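Local coordinates for protein beta-fructofuranosidase (Arabidopsis thaliana, PDB 2OXB) that hydrolyses sucrose and 1-kestose, and less readily neokestose and levan, as a cell-wall invertase of glycosyl hydrolase family 32, at residues M443-S448 and A493-R498. The protein carries 1 engineered substitution. Sequence-based numbering, arbitrary orientation.
Sequences MCSDQS and ACITSR
Met-443 and Ile-495 overlap with their side chains pointing opposite ways at the apolar end of this contact. Bent at chi3 (110°), the methionine lays SD on Ala-493 CB, 3.5 Å away, and carries its methyl CE alongside Ile-495 CB. Ile-495 touches the opposing strand with both branches: CD1 lies 3.4 Å from Met-443 O, while CG2 abuts Ser-445 CB at 3.4 Å. Phe-427 and Val-465 flank Met-443 on the neighbouring strands, and Tyr-461 and Ala-463 of strand 461-465 also touch Ile-495. The axes of the two short strands come within 8.0 Å, their directions 3° apart, yet they belong to different sheets; they face one another across the core of the C-terminal beta-sandwich of family 32, strand 493-498 lying at the edge of its six-stranded sheet. Past Ser-445 the packing turns polar. Gln-447 OE1 accepts two hydrogen bonds, from Ser-445 OG at 3.0 Å in the carbonyl plane and from Ser-497 OG at 2.7 Å, the latter donor standing 42° out of that plane. Replacing Gln-447 by an alanine would probably leave both serine hydroxyls without this acceptor and open a gap over Ser-497 CB. Beyond it the contact thins out: Gln-447 NE2 stays 4.4 Å from Arg-498 O, and Arg-498 CB points away from strand 439-446, its guanidinium forming a salt bridge with Glu-296. At the partly exposed Ser-448, segment 443-448 has left strand 493-498, and the serine OG bonds to Asp-446 OD2.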
# COMPACT_ATOMS: atom_id res chain seq x y z
N MET A 443 -2.96 -13.77 11.20
CA MET A 443 -2.14 -12.64 11.61
C MET A 443 -3.13 -11.55 12.05
O MET A 443 -3.99 -11.13 11.26
CB MET A 443 -1.25 -12.14 10.45
CG MET A 443 0.07 -11.50 10.90
SD MET A 443 1.06 -10.64 9.60
CE MET A 443 0.86 -8.85 10.11
N CYS A 444 -3.03 -11.14 13.31
CA CYS A 444 -3.90 -10.09 13.86
C CYS A 444 -3.08 -8.88 14.26
O CYS A 444 -1.93 -9.01 14.68
CB CYS A 444 -4.63 -10.56 15.11
SG CYS A 444 -5.88 -11.87 14.90
N SER A 445 -3.68 -7.70 14.15
CA SER A 445 -3.04 -6.44 14.53
C SER A 445 -4.05 -5.69 15.38
O SER A 445 -4.83 -4.89 14.86
CB SER A 445 -2.70 -5.60 13.29
OG SER A 445 -1.93 -4.49 13.65
N ASP A 446 -4.05 -5.97 16.68
CA ASP A 446 -4.98 -5.35 17.61
C ASP A 446 -4.69 -3.87 17.86
O ASP A 446 -3.54 -3.48 18.09
CB ASP A 446 -4.96 -6.09 18.94
CG ASP A 446 -6.34 -6.44 19.42
OD1 ASP A 446 -6.90 -7.44 18.92
OD2 ASP A 446 -6.85 -5.69 20.29
N GLN A 447 -5.74 -3.06 17.85
CA GLN A 447 -5.60 -1.63 18.06
C GLN A 447 -6.45 -1.09 19.21
O GLN A 447 -6.37 0.08 19.57
CB GLN A 447 -5.95 -0.93 16.74
CG GLN A 447 -5.31 -1.62 15.53
CD GLN A 447 -3.86 -1.22 15.32
OE1 GLN A 447 -3.08 -1.94 14.68
NE2 GLN A 447 -3.49 -0.05 15.83
N SER A 448 -7.26 -1.98 19.78
CA SER A 448 -8.16 -1.69 20.90
C SER A 448 -7.56 -0.89 22.06
O SER A 448 -8.23 -0.07 22.67
CB SER A 448 -8.71 -3.00 21.45
OG SER A 448 -7.63 -3.82 21.86
N ALA A 493 1.88 -11.26 4.31
CA ALA A 493 0.79 -10.63 5.03
C ALA A 493 1.18 -9.21 5.46
O ALA A 493 2.09 -9.01 6.26
CB ALA A 493 0.42 -11.45 6.24
N CYS A 494 0.46 -8.23 4.92
CA CYS A 494 0.75 -6.84 5.22
C CYS A 494 -0.40 -6.07 5.88
O CYS A 494 -1.31 -5.60 5.20
CB CYS A 494 1.17 -6.15 3.93
SG CYS A 494 2.32 -7.14 2.96
N ILE A 495 -0.35 -5.96 7.21
CA ILE A 495 -1.35 -5.24 8.01
C ILE A 495 -0.73 -3.98 8.66
O ILE A 495 0.01 -4.08 9.64
CB ILE A 495 -1.92 -6.11 9.14
CG1 ILE A 495 -2.59 -7.36 8.57
CG2 ILE A 495 -2.93 -5.30 9.95
CD1 ILE A 495 -3.13 -8.30 9.64
N THR A 496 -1.08 -2.82 8.12
CA THR A 496 -0.56 -1.54 8.60
C THR A 496 -1.63 -0.79 9.40
O THR A 496 -2.83 -0.98 9.19
CB THR A 496 -0.10 -0.68 7.39
OG1 THR A 496 0.86 0.30 7.82
CG2 THR A 496 -1.28 0.02 6.75
N SER A 497 -1.20 0.06 10.33
CA SER A 497 -2.14 0.82 11.15
C SER A 497 -1.58 2.16 11.62
O SER A 497 -0.45 2.51 11.31
CB SER A 497 -2.56 -0.03 12.36
OG SER A 497 -1.62 -1.05 12.60
N ARG A 498 -2.40 2.91 12.36
CA ARG A 498 -2.01 4.23 12.86
C ARG A 498 -2.35 4.32 14.35
O ARG A 498 -3.52 4.16 14.73
CB ARG A 498 -2.75 5.32 12.10
CG ARG A 498 -2.89 5.02 10.62
CD ARG A 498 -1.61 5.26 9.85
NE ARG A 498 -1.63 6.56 9.20
CZ ARG A 498 -1.39 7.71 9.81
NH1 ARG A 498 -1.12 7.74 11.11
NH2 ARG A 498 -1.46 8.85 9.13